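Local atomic coordinates of luciferase-like monooxygenase (Streptomyces bottropensis, PDB entry 4US5), a protein that probably acts as a flavin-utilising monooxygenase of the bacterial luciferase family, using molecular oxygen to oxidise its substrate. Residues B[187-192]-B[220-225]; B[66-71]-B[99-104]; B[82-87]-B[121-126]; B[240-245]-B[259-264]. All coordinates share one frame; numbering follows the deposited sequence.

Contact 1 (B[187-192]-B[220-225])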
loop_
_atom_site.group_PDB
_atom_site.type_symbol
_atom_site.label_atom_id
_atom_site.label_comp_id
_atom_site.label_asym_id
_atom_site.label_seq_id
_atom_site.Cartn_x
_atom_site.Cartn_y
_atom_site.Cartn_z
ATOM N N PRO B 187 -21.489 2.529 -9.064
ATOM C CA PRO B 187 -22.002 2.383 -7.723
ATOM C C PRO B 187 -21.625 3.646 -6.921
ATOM O O PRO B 187 -20.591 4.241 -7.176
ATOM C CB PRO B 187 -21.269 1.141 -7.198
ATOM C CG PRO B 187 -20.852 0.386 -8.410
ATOM C CD PRO B 187 -20.578 1.427 -9.437
ATOM N N TYR B 188 -22.488 4.043 -5.984
ATOM C CA TYR B 188 -22.400 5.321 -5.361
ATOM C C TYR B 188 -22.651 5.215 -3.877
ATOM O O TYR B 188 -23.607 4.599 -3.472
ATOM C CB TYR B 188 -23.445 6.256 -5.979
ATOM C CG TYR B 188 -23.451 7.654 -5.444
ATOM C CD1 TYR B 188 -22.356 8.458 -5.551
ATOM C CD2 TYR B 188 -24.614 8.203 -4.878
ATOM C CE1 TYR B 188 -22.380 9.779 -5.104
ATOM C CE2 TYR B 188 -24.644 9.507 -4.393
ATOM C CZ TYR B 188 -23.537 10.297 -4.524
ATOM O OH TYR B 188 -23.556 11.597 -4.095
ATOM N N ALA B 189 -21.785 5.845 -3.083
ATOM C CA ALA B 189 -21.974 5.899 -1.647
ATOM C C ALA B 189 -22.070 7.349 -1.214
ATOM O O ALA B 189 -21.138 8.132 -1.399
ATOM C CB ALA B 189 -20.827 5.211 -0.951
ATOM N N TYR B 190 -23.214 7.716 -0.651
ATOM C CA TYR B 190 -23.458 9.089 -0.194
ATOM C C TYR B 190 -23.206 9.259 1.281
ATOM O O TYR B 190 -23.804 8.562 2.117
ATOM C CB TYR B 190 -24.906 9.535 -0.480
ATOM C CG TYR B 190 -25.147 11.004 -0.195
ATOM C CD1 TYR B 190 -24.865 11.960 -1.133
ATOM C CD2 TYR B 190 -25.660 11.422 1.028
ATOM C CE1 TYR B 190 -25.090 13.317 -0.872
ATOM C CE2 TYR B 190 -25.883 12.763 1.303
ATOM C CZ TYR B 190 -25.569 13.714 0.338
ATOM O OH TYR B 190 -25.784 15.048 0.602
ATOM N N ALA B 191 -22.397 10.251 1.617
ATOM C CA ALA B 191 -22.103 10.579 3.018
ATOM C C ALA B 191 -23.158 11.464 3.678
ATOM O O ALA B 191 -22.980 12.679 3.813
ATOM C CB ALA B 191 -20.707 11.221 3.138
ATOM N N HIS B 192 -24.185 10.823 4.206
ATOM C CA HIS B 192 -25.248 11.516 4.895
ATOM C C HIS B 192 -24.713 12.310 6.086
ATOM O O HIS B 192 -25.173 13.443 6.358
ATOM C CB HIS B 192 -26.295 10.531 5.350
ATOM C CG HIS B 192 -27.240 11.101 6.335
ATOM N ND1 HIS B 192 -28.247 11.972 5.984
ATOM C CD2 HIS B 192 -27.225 11.067 7.688
ATOM C CE1 HIS B 192 -28.866 12.380 7.078
ATOM N NE2 HIS B 192 -28.302 11.793 8.120
ATOM N N ARG B 220 -26.621 1.293 -7.764
ATOM C CA ARG B 220 -26.141 0.551 -6.613
ATOM C C ARG B 220 -25.796 1.565 -5.504
ATOM O O ARG B 220 -24.670 1.978 -5.385
ATOM C CB ARG B 220 -24.912 -0.262 -7.000
ATOM C CG ARG B 220 -25.182 -1.302 -8.087
ATOM C CD ARG B 220 -25.731 -2.625 -7.540
ATOM N NE ARG B 220 -25.133 -2.979 -6.252
ATOM C CZ ARG B 220 -23.896 -3.454 -6.101
ATOM N NH1 ARG B 220 -23.106 -3.621 -7.154
ATOM N NH2 ARG B 220 -23.440 -3.756 -4.884
ATOM N N PRO B 221 -26.806 2.005 -4.746
ATOM C CA PRO B 221 -26.604 3.030 -3.745
ATOM C C PRO B 221 -26.256 2.473 -2.355
ATOM O O PRO B 221 -26.918 1.551 -1.855
ATOM C CB PRO B 221 -27.963 3.779 -3.726
ATOM C CG PRO B 221 -28.909 2.990 -4.585
ATOM C CD PRO B 221 -28.241 1.697 -4.910
ATOM N N ILE B 222 -25.266 3.095 -1.727
ATOM C CA ILE B 222 -24.942 2.892 -0.327
ATOM C C ILE B 222 -25.144 4.231 0.384
ATOM O O ILE B 222 -24.785 5.283 -0.157
ATOM C CB ILE B 222 -23.449 2.460 -0.177
ATOM C CG1 ILE B 222 -23.308 1.009 -0.618
ATOM C CG2 ILE B 222 -22.954 2.650 1.246
ATOM C CD1 ILE B 222 -21.895 0.459 -0.496
ATOM N N LEU B 223 -25.660 4.191 1.601
ATOM C CA LEU B 223 -25.734 5.361 2.439
ATOM C C LEU B 223 -24.713 5.259 3.586
ATOM O O LEU B 223 -24.785 4.321 4.377
ATOM C CB LEU B 223 -27.133 5.461 3.018
ATOM C CG LEU B 223 -27.562 6.769 3.648
ATOM C CD1 LEU B 223 -27.526 7.897 2.636
ATOM C CD2 LEU B 223 -28.950 6.607 4.238
ATOM N N SER B 224 -23.747 6.173 3.622
ATOM C CA SER B 224 -22.793 6.227 4.719
ATOM C C SER B 224 -23.329 7.077 5.830
ATOM O O SER B 224 -23.718 8.239 5.614
ATOM C CB SER B 224 -21.428 6.704 4.256
ATOM O OG SER B 224 -20.953 5.813 3.276
ATOM N N VAL B 225 -23.328 6.508 7.020
ATOM C CA VAL B 225 -23.954 7.080 8.192
ATOM C C VAL B 225 -23.041 6.877 9.386
ATOM O O VAL B 225 -22.425 5.830 9.518
ATOM C CB VAL B 225 -25.313 6.411 8.514
ATOM C CG1 VAL B 225 -26.397 6.900 7.566
ATOM C CG2 VAL B 225 -25.220 4.890 8.487
#

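Contact 2 (B[66-71]-B[99-104])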
loop_
_atom_site.group_PDB
_atom_site.type_symbol
_atom_site.label_atom_id
_atom_site.label_comp_id
_atom_site.label_asym_id
_atom_site.label_seq_id
_atom_site.Cartn_x
_atom_site.Cartn_y
_atom_site.Cartn_z
ATOM N N ILE B 66 -5.601 -5.665 6.112
ATOM C CA ILE B 66 -6.910 -6.143 6.559
ATOM C C ILE B 66 -7.464 -7.254 5.683
ATOM O O ILE B 66 -8.095 -8.172 6.200
ATOM C CB ILE B 66 -7.931 -4.974 6.690
ATOM C CG1 ILE B 66 -7.540 -4.129 7.922
ATOM C CG2 ILE B 66 -9.363 -5.501 6.732
ATOM C CD1 ILE B 66 -8.344 -2.878 8.113
ATOM N N ALA B 67 -7.193 -7.211 4.380
ATOM C CA ALA B 67 -7.613 -8.308 3.491
ATOM C C ALA B 67 -6.932 -9.622 3.844
ATOM O O ALA B 67 -7.517 -10.704 3.659
ATOM C CB ALA B 67 -7.387 -7.959 2.063
ATOM N N ALA B 68 -5.720 -9.556 4.368
ATOM C CA ALA B 68 -5.020 -10.779 4.852
ATOM C C ALA B 68 -5.567 -11.319 6.167
ATOM O O ALA B 68 -5.324 -12.471 6.516
ATOM C CB ALA B 68 -3.520 -10.489 5.034
ATOM N N GLU B 69 -6.265 -10.467 6.921
ATOM C CA GLU B 69 -6.791 -10.804 8.255
ATOM C C GLU B 69 -8.259 -11.254 8.219
ATOM O O GLU B 69 -8.815 -11.574 9.261
ATOM C CB GLU B 69 -6.694 -9.582 9.159
ATOM C CG GLU B 69 -5.297 -9.075 9.391
ATOM C CD GLU B 69 -4.556 -9.870 10.445
ATOM O OE1 GLU B 69 -5.207 -10.686 11.139
ATOM O OE2 GLU B 69 -3.325 -9.691 10.558
ATOM N N THR B 70 -8.866 -11.255 7.033
ATOM C CA THR B 70 -10.283 -11.512 6.860
ATOM C C THR B 70 -10.485 -12.416 5.667
ATOM O O THR B 70 -9.610 -12.561 4.827
ATOM C CB THR B 70 -11.058 -10.204 6.620
ATOM O OG1 THR B 70 -10.492 -9.522 5.507
ATOM C CG2 THR B 70 -11.020 -9.318 7.818
ATOM N N SER B 71 -11.654 -13.049 5.592
ATOM C CA SER B 71 -11.907 -14.015 4.536
ATOM C C SER B 71 -13.062 -13.708 3.656
ATOM O O SER B 71 -13.006 -13.990 2.467
ATOM C CB SER B 71 -12.146 -15.419 5.142
ATOM O OG SER B 71 -11.006 -15.806 5.876
ATOM N N ALA B 99 -4.649 -8.888 -7.165
ATOM C CA ALA B 99 -3.847 -10.084 -7.440
ATOM C C ALA B 99 -3.556 -10.867 -6.160
ATOM O O ALA B 99 -3.489 -12.099 -6.187
ATOM C CB ALA B 99 -2.563 -9.699 -8.155
ATOM N N LEU B 100 -3.481 -10.167 -5.015
ATOM C CA LEU B 100 -3.354 -10.797 -3.710
ATOM C C LEU B 100 -4.693 -11.350 -3.190
ATOM O O LEU B 100 -4.711 -12.374 -2.503
ATOM C CB LEU B 100 -2.819 -9.797 -2.698
ATOM C CG LEU B 100 -1.333 -9.493 -2.756
ATOM C CD1 LEU B 100 -1.007 -8.346 -1.804
ATOM C CD2 LEU B 100 -0.539 -10.725 -2.365
ATOM N N TYR B 101 -5.808 -10.658 -3.510
ATOM C CA TYR B 101 -7.093 -10.894 -2.854
ATOM C C TYR B 101 -8.193 -10.923 -3.931
ATOM O O TYR B 101 -8.981 -9.983 -4.076
ATOM C CB TYR B 101 -7.352 -9.779 -1.813
ATOM C CG TYR B 101 -6.213 -9.586 -0.813
ATOM C CD1 TYR B 101 -5.847 -10.593 0.065
ATOM C CD2 TYR B 101 -5.445 -8.407 -0.821
ATOM C CE1 TYR B 101 -4.806 -10.423 0.970
ATOM C CE2 TYR B 101 -4.406 -8.231 0.059
ATOM C CZ TYR B 101 -4.077 -9.236 0.943
ATOM O OH TYR B 101 -3.031 -9.077 1.780
ATOM N N PRO B 102 -8.166 -11.966 -4.774
ATOM C CA PRO B 102 -8.959 -11.964 -5.960
ATOM C C PRO B 102 -10.440 -11.714 -5.713
ATOM O O PRO B 102 -11.070 -12.381 -4.926
ATOM C CB PRO B 102 -8.701 -13.373 -6.581
ATOM C CG PRO B 102 -7.991 -14.146 -5.535
ATOM C CD PRO B 102 -7.277 -13.137 -4.694
ATOM N N ASP B 103 -10.939 -10.735 -6.434
ATOM C CA ASP B 103 -12.350 -10.352 -6.465
ATOM C C ASP B 103 -12.888 -9.940 -5.086
ATOM O O ASP B 103 -14.110 -9.996 -4.856
ATOM C CB ASP B 103 -13.229 -11.481 -7.069
ATOM C CG ASP B 103 -14.543 -10.954 -7.642
ATOM O OD1 ASP B 103 -14.570 -9.838 -8.197
ATOM O OD2 ASP B 103 -15.567 -11.626 -7.457
ATOM N N ARG B 104 -12.013 -9.487 -4.186
ATOM C CA ARG B 104 -12.447 -8.995 -2.885
ATOM C C ARG B 104 -12.298 -7.473 -2.691
ATOM O O ARG B 104 -12.689 -6.946 -1.622
ATOM C CB ARG B 104 -11.703 -9.692 -1.782
ATOM C CG ARG B 104 -12.048 -11.179 -1.649
ATOM C CD ARG B 104 -11.309 -11.781 -0.477
ATOM N NE ARG B 104 -11.731 -11.189 0.765
ATOM C CZ ARG B 104 -10.954 -11.020 1.826
ATOM N NH1 ARG B 104 -9.665 -11.374 1.810
ATOM N NH2 ARG B 104 -11.445 -10.453 2.907
#

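Contact 3 (B[82-87]-B[121-126])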
loop_
_atom_site.group_PDB
_atom_site.type_symbol
_atom_site.label_atom_id
_atom_site.label_comp_id
_atom_site.label_asym_id
_atom_site.label_seq_id
_atom_site.Cartn_x
_atom_site.Cartn_y
_atom_site.Cartn_z
ATOM N N LEU B 82 -8.424 10.624 -5.548
ATOM C CA LEU B 82 -7.850 10.390 -6.857
ATOM C C LEU B 82 -7.275 11.665 -7.483
ATOM O O LEU B 82 -6.352 11.584 -8.290
ATOM C CB LEU B 82 -8.889 9.769 -7.782
ATOM C CG LEU B 82 -8.454 9.440 -9.195
ATOM C CD1 LEU B 82 -7.281 8.493 -9.250
ATOM C CD2 LEU B 82 -9.648 8.853 -9.971
ATOM N N SER B 83 -7.774 12.827 -7.065
ATOM C CA SER B 83 -7.253 14.084 -7.596
ATOM C C SER B 83 -5.810 14.300 -7.253
ATOM O O SER B 83 -5.166 15.134 -7.856
ATOM C CB SER B 83 -8.039 15.277 -7.083
ATOM O OG SER B 83 -9.373 15.228 -7.537
ATOM N N LEU B 84 -5.304 13.556 -6.255
ATOM C CA LEU B 84 -3.944 13.732 -5.796
ATOM C C LEU B 84 -2.940 12.848 -6.511
ATOM O O LEU B 84 -1.747 13.006 -6.302
ATOM C CB LEU B 84 -3.843 13.423 -4.282
ATOM C CG LEU B 84 -4.724 14.182 -3.338
ATOM C CD1 LEU B 84 -4.512 13.636 -1.913
ATOM C CD2 LEU B 84 -4.416 15.669 -3.397
ATOM N N TYR B 85 -3.421 11.872 -7.281
ATOM C CA TYR B 85 -2.590 10.815 -7.781
ATOM C C TYR B 85 -2.722 10.601 -9.280
ATOM O O TYR B 85 -3.749 10.859 -9.852
ATOM C CB TYR B 85 -2.973 9.503 -7.086
ATOM C CG TYR B 85 -2.940 9.603 -5.575
ATOM C CD1 TYR B 85 -1.744 9.871 -4.913
ATOM C CD2 TYR B 85 -4.097 9.541 -4.835
ATOM C CE1 TYR B 85 -1.707 10.030 -3.553
ATOM C CE2 TYR B 85 -4.072 9.636 -3.452
ATOM C CZ TYR B 85 -2.868 9.884 -2.816
ATOM O OH TYR B 85 -2.844 9.952 -1.452
ATOM N N SER B 86 -1.683 10.028 -9.873
ATOM C CA SER B 86 -1.796 9.470 -11.219
ATOM C C SER B 86 -2.826 8.361 -11.218
ATOM O O SER B 86 -2.733 7.456 -10.418
ATOM C CB SER B 86 -0.443 8.902 -11.646
ATOM O OG SER B 86 -0.589 8.039 -12.747
ATOM N N PRO B 87 -3.804 8.404 -12.154
ATOM C CA PRO B 87 -4.720 7.283 -12.258
ATOM C C PRO B 87 -4.053 5.941 -12.577
ATOM O O PRO B 87 -4.552 4.916 -12.164
ATOM C CB PRO B 87 -5.682 7.716 -13.369
ATOM C CG PRO B 87 -5.653 9.211 -13.298
ATOM C CD PRO B 87 -4.230 9.542 -13.001
ATOM N N ALA B 121 -1.187 20.874 -2.028
ATOM C CA ALA B 121 -0.126 21.312 -2.937
ATOM C C ALA B 121 1.105 20.400 -2.815
ATOM O O ALA B 121 1.686 20.001 -3.817
ATOM C CB ALA B 121 0.251 22.764 -2.626
ATOM N N ALA B 122 1.473 20.051 -1.574
ATOM C CA ALA B 122 2.592 19.131 -1.314
ATOM C C ALA B 122 2.332 17.688 -1.852
ATOM O O ALA B 122 3.248 17.023 -2.322
ATOM C CB ALA B 122 2.895 19.096 0.174
ATOM N N LEU B 123 1.085 17.221 -1.763
ATOM C CA LEU B 123 0.767 15.867 -2.248
ATOM C C LEU B 123 0.794 15.856 -3.761
ATOM O O LEU B 123 1.259 14.881 -4.375
ATOM C CB LEU B 123 -0.583 15.403 -1.729
ATOM C CG LEU B 123 -0.596 15.104 -0.221
ATOM C CD1 LEU B 123 -2.001 15.141 0.344
ATOM C CD2 LEU B 123 0.073 13.751 0.055
ATOM N N ARG B 124 0.350 16.954 -4.368
ATOM C CA ARG B 124 0.357 17.063 -5.821
ATOM C C ARG B 124 1.730 17.160 -6.408
ATOM O O ARG B 124 1.992 16.589 -7.475
ATOM C CB ARG B 124 -0.419 18.297 -6.252
ATOM C CG ARG B 124 -1.908 18.200 -5.996
ATOM C CD ARG B 124 -2.585 17.259 -6.971
ATOM N NE ARG B 124 -2.289 17.567 -8.375
ATOM C CZ ARG B 124 -2.145 16.655 -9.338
ATOM N NH1 ARG B 124 -2.268 15.361 -9.071
ATOM N NH2 ARG B 124 -1.872 17.042 -10.579
ATOM N N ASP B 125 2.579 17.953 -5.772
ATOM C CA ASP B 125 3.975 18.067 -6.177
ATOM C C ASP B 125 4.026 18.510 -7.653
ATOM O O ASP B 125 4.551 17.778 -8.515
ATOM C CB ASP B 125 4.652 16.713 -5.988
ATOM C CG ASP B 125 6.144 16.763 -6.218
ATOM O OD1 ASP B 125 6.795 17.684 -5.688
ATOM O OD2 ASP B 125 6.667 15.860 -6.918
ATOM N N ASP B 126 3.496 19.716 -7.922
ATOM C CA ASP B 126 2.881 20.076 -9.236
ATOM C C ASP B 126 1.541 19.324 -9.495
ATOM O O ASP B 126 1.142 19.023 -10.635
ATOM C CB ASP B 126 3.874 19.898 -10.371
ATOM C CG ASP B 126 4.774 21.091 -10.531
ATOM O OD1 ASP B 126 5.049 21.747 -9.495
ATOM O OD2 ASP B 126 5.188 21.387 -11.684
HETATM O O HOH W 1 0.481 12.404 -4.313
HETATM O O HOH W 2 0.374 13.724 -7.780
#

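Contact 4 (B[240-245]-B[259-264])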
loop_
_atom_site.group_PDB
_atom_site.type_symbol
_atom_site.label_atom_id
_atom_site.label_comp_id
_atom_site.label_asym_id
_atom_site.label_seq_id
_atom_site.Cartn_x
_atom_site.Cartn_y
_atom_site.Cartn_z
ATOM N N TYR B 240 -22.087 8.873 22.756
ATOM C CA TYR B 240 -22.216 9.951 21.772
ATOM C C TYR B 240 -21.628 11.289 22.228
ATOM O O TYR B 240 -21.294 12.120 21.414
ATOM C CB TYR B 240 -23.720 10.148 21.466
ATOM C CG TYR B 240 -24.060 11.195 20.466
ATOM C CD1 TYR B 240 -23.431 11.252 19.219
ATOM C CD2 TYR B 240 -25.102 12.103 20.719
ATOM C CE1 TYR B 240 -23.783 12.206 18.277
ATOM C CE2 TYR B 240 -25.483 13.040 19.762
ATOM C CZ TYR B 240 -24.828 13.084 18.555
ATOM O OH TYR B 240 -25.193 14.040 17.640
ATOM N N ALA B 241 -21.483 11.472 23.530
ATOM C CA ALA B 241 -20.982 12.724 24.073
ATOM C C ALA B 241 -19.587 13.086 23.546
ATOM O O ALA B 241 -19.277 14.251 23.326
ATOM C CB ALA B 241 -20.979 12.662 25.590
ATOM N N THR B 242 -18.742 12.075 23.353
ATOM C CA THR B 242 -17.457 12.247 22.678
ATOM C C THR B 242 -17.580 13.030 21.388
ATOM O O THR B 242 -16.846 14.010 21.145
ATOM C CB THR B 242 -16.851 10.855 22.374
ATOM O OG1 THR B 242 -16.471 10.247 23.601
ATOM C CG2 THR B 242 -15.658 10.915 21.415
ATOM N N HIS B 243 -18.523 12.623 20.551
ATOM C CA HIS B 243 -18.690 13.260 19.270
ATOM C C HIS B 243 -19.217 14.694 19.412
ATOM O O HIS B 243 -18.823 15.594 18.675
ATOM C CB HIS B 243 -19.633 12.437 18.425
ATOM C CG HIS B 243 -19.378 12.564 16.970
ATOM N ND1 HIS B 243 -19.964 11.740 16.051
ATOM C CD2 HIS B 243 -18.567 13.392 16.273
ATOM C CE1 HIS B 243 -19.544 12.068 14.842
ATOM N NE2 HIS B 243 -18.661 13.037 14.958
ATOM N N ARG B 244 -20.180 14.854 20.308
ATOM C CA ARG B 244 -20.753 16.142 20.575
ATOM C C ARG B 244 -19.651 17.135 20.986
ATOM O O ARG B 244 -19.612 18.270 20.485
ATOM C CB ARG B 244 -21.806 16.023 21.659
ATOM C CG ARG B 244 -23.046 15.269 21.247
ATOM C CD ARG B 244 -24.002 15.096 22.406
ATOM N NE ARG B 244 -24.534 16.388 22.826
ATOM C CZ ARG B 244 -24.849 16.710 24.072
ATOM N NH1 ARG B 244 -24.717 15.840 25.057
ATOM N NH2 ARG B 244 -25.290 17.953 24.335
ATOM N N LEU B 245 -18.801 16.710 21.914
ATOM C CA LEU B 245 -17.717 17.590 22.436
ATOM C C LEU B 245 -16.672 17.836 21.372
ATOM O O LEU B 245 -16.151 18.935 21.263
ATOM C CB LEU B 245 -17.069 16.983 23.674
ATOM C CG LEU B 245 -15.896 17.771 24.295
ATOM C CD1 LEU B 245 -16.332 19.183 24.640
ATOM C CD2 LEU B 245 -15.356 17.054 25.523
ATOM N N PRO B 259 -12.287 12.964 22.613
ATOM C CA PRO B 259 -12.292 12.925 24.087
ATOM C C PRO B 259 -13.031 11.711 24.699
ATOM O O PRO B 259 -13.966 11.149 24.085
ATOM C CB PRO B 259 -13.014 14.210 24.458
ATOM C CG PRO B 259 -13.935 14.486 23.311
ATOM C CD PRO B 259 -13.210 13.985 22.078
ATOM N N PRO B 260 -12.665 11.340 25.935
ATOM C CA PRO B 260 -13.361 10.223 26.588
ATOM C C PRO B 260 -14.808 10.566 26.873
ATOM O O PRO B 260 -15.128 11.739 27.106
ATOM C CB PRO B 260 -12.552 9.981 27.879
ATOM C CG PRO B 260 -11.448 10.971 27.901
ATOM C CD PRO B 260 -11.576 11.915 26.745
ATOM N N ALA B 261 -15.664 9.544 26.876
ATOM C CA ALA B 261 -17.099 9.731 26.987
ATOM C C ALA B 261 -17.503 10.456 28.279
ATOM O O ALA B 261 -18.299 11.390 28.249
ATOM C CB ALA B 261 -17.816 8.384 26.878
ATOM N N ASP B 262 -17.002 9.989 29.408
ATOM C CA ASP B 262 -17.446 10.533 30.716
ATOM C C ASP B 262 -17.047 11.992 30.880
ATOM O O ASP B 262 -17.866 12.831 31.256
ATOM C CB ASP B 262 -16.945 9.665 31.861
ATOM C CG ASP B 262 -17.650 8.315 31.913
ATOM O OD1 ASP B 262 -18.868 8.264 31.639
ATOM O OD2 ASP B 262 -16.998 7.313 32.234
ATOM N N LEU B 263 -15.830 12.312 30.502
ATOM C CA LEU B 263 -15.395 13.704 30.443
ATOM C C LEU B 263 -16.286 14.521 29.518
ATOM O O LEU B 263 -16.676 15.658 29.834
ATOM C CB LEU B 263 -13.963 13.781 29.933
ATOM C CG LEU B 263 -13.269 15.162 29.854
ATOM C CD1 LEU B 263 -11.745 15.028 29.917
ATOM C CD2 LEU B 263 -13.646 15.938 28.604
ATOM N N ALA B 264 -16.584 13.965 28.347
ATOM C CA ALA B 264 -17.435 14.669 27.395
ATOM C C ALA B 264 -18.846 14.907 27.939
ATOM O O ALA B 264 -19.426 15.950 27.694
ATOM C CB ALA B 264 -17.487 13.907 26.056
#

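Contact 1 (B[187-192]-B[220-225])
The Tyr190 ring receives Leu223 at a slant: CD1 of the leucine sits 4.3 Å from CD2 of the tyrosine, neither over a face nor at the rim, while Tyr188 OH, itself hydrogen-bonded to Ser177 OG, lies at the edge of that ring and in its plane. Val225 CG1 approaches the His192 imidazole just as obliquely. Leu223 carries CG anti to its backbone N (chi1 -165°), which brings CD1 across to the partner strand, 4.0 Å from His192 CB.

These side chains are carried by two parallel strands, their axes 26° apart, paired in step from Tyr188 with Pro221 to Ala191 with Ser224. Tyr188 N opens the run with a bond to Arg220 O at 3.1 Å. Ile222 N then gives its hydrogen to Tyr188 O at 2.8 Å. Tyr190 N bonds to Ile222 O at 2.9 Å, and Ser224 N to Tyr190 O at a similar length; the last bond, His192 N to Ser224 O, is weak. On the sheet face away from the tyrosines, Ala189 CB packs on Ile222 CB at 3.9 Å.

Thr199 OG1 and Pro284 O bond to the two nitrogens of His192, which should fix the rotation of its ring. The strands belong to the beta-alpha-beta unit 188-191, 199-209, 221-229 of an alpha/beta barrel: Tyr190, Pro221 and Leu223 pack against helix 199-209, and Ala189 and Ile222 touch strand 167-172.

Contact 2 (B[66-71]-B[99-104])
Ala67 and Tyr101 bring the two backbones within 6.9 Å of each other, CA to CA, where a type II beta turn from Tyr101 to Arg104 carries the chain out of helix 87-100 beside the last part of helix 59-68. The tyrosine ring lies flat against the alanine. Ala67 CB stands 3.3 Å from the ring centroid and only 6° off the ring normal, a close CH-pi contact, and Leu100 CB covers the opposite face nearer the rim. Farther out, Ala68 CB meets Tyr101 OH, a hydroxyl that also bonds to Arg65 of the second subunit.

Arg104 works at the carbonyl end of the same helix. A bend at chi3 (64°) turns its guanidinium so that two acceptors lie at its edge, close to its plane: NH1 reaches Ala67 O at 2.9 Å and NH2 reaches Thr70 OG1 at 2.9 Å. A weaker bond runs from NH1 to Thr70 O, and Ser71 O rests over one face. Thr70 OG1 is itself a donor to Ile66 O at 2.8 Å, and Glu69 N arrives at that oxygen from the other face of its plane. With a leucine in place of Arg104, Ala67 O and Thr70 OG1 would probably each lose a donor and the turn would be less firmly tied to the helix.

Ile73 O is a further acceptor for NH2. A positive group beside Ala67 O, at the C-terminal end of helix 59-68, is likely to be electrostatically favourable, since it would partly offset the negative end of the helix dipole.

Contact 3 (B[82-87]-B[121-126])
Ser83 meets Arg124 through its carbonyl group, with O lying 3.2 Å from NH1 and 3.5 Å from CD of the arginine. That side chain, bent at both chi2 (-73°) and chi3 (-52°), folds back from its helix along the backbone of the loop, and the edge of its guanidinium faces the carbonyl carbon of Leu84.

Leu84 contributes most of the buried surface on its side. Its CD1 methyl packs against CD1 of Leu123 at 3.7 Å, the two leucines approaching at a slant, and its carbonyl oxygen accepts from two waters. One lies 3.0 Å from Leu84 O and passes a second hydrogen to Leu123 O at 2.6 Å; the other, 2.7 Å from Leu84 O, reaches Arg124 O only weakly. Two waters thus link the backbones of the loop and the helix.

Tyr85 turns its ring so that Leu84 CB sits over the centre of one face, and its OH bonds to Glu47. Ser86 follows as the N-cap of helix 87-100, and its OG also bonds to Ala122 O of the second subunit.

Such a loop, leading from the C-terminal end of strand 74-81 into the next helix, is a standard beta-alpha connection of a TIM barrel, here placed at the dimer interface.

Contact 4 (B[240-245]-B[259-264])
Thr242 holds OG1 beside its backbone N (chi1 -69°), directed at Pro259, and Leu245 sets CG anti to its own N (chi1 178°), extending CD2 toward the same proline. Together they join two successive helices connected by a loop, helix 233-251 packing on the start of helix 261-268, in the outer layer of the alpha/beta barrel.

The hydroxyl of Thr242 donates to Pro259 O at 2.7 Å, arriving 19° out of the carbonyl plane. This bond holds the loop just before Pro260, the N-cap residue of the second helix. A valine in place of Thr242 would probably leave Pro259 O without this donor and the entry to helix 261-268 less firmly held.

Around this polar link the contact is apolar. Leu245 CD2 is its hub: it lies 3.7 Å from Pro259 CG, meets CD2 of Leu263 at 3.7 Å, and touches Ala264 CB at 3.8 Å. One turn back the backbones come close, the CA atoms of Thr242 and Ala261 being 5.0 Å apart. Arg238, one turn earlier on the first helix, forms a salt bridge to Asp262. The methyl carbon of Ala264 presses on the first helix, 3.3 Å from Ala241 O.

In the fold
All four contacts belong to one luciferase-like TIM-barrel domain, and they sample it from core to rim. Contact 1 lies in the parallel sheet, its centre about 9 Å from that of the chain; the centres of the others lie about 18 to 22 Å out. Contacts 2 and 3 interleave along the sequence, contact 2 at the C-terminal end of helix 87-100 and contact 3 in the loop that leads into it, with about 27 Å between centres. Both touch the second subunit, so this part of the barrel serves the dimer as well as the fold. Contact 4 comes last: strand 221-229 of contact 1 leads directly into helix 233-251. Its centre is about 35 Å from those of contacts 2 and 3, and the second subunit does not touch its segments.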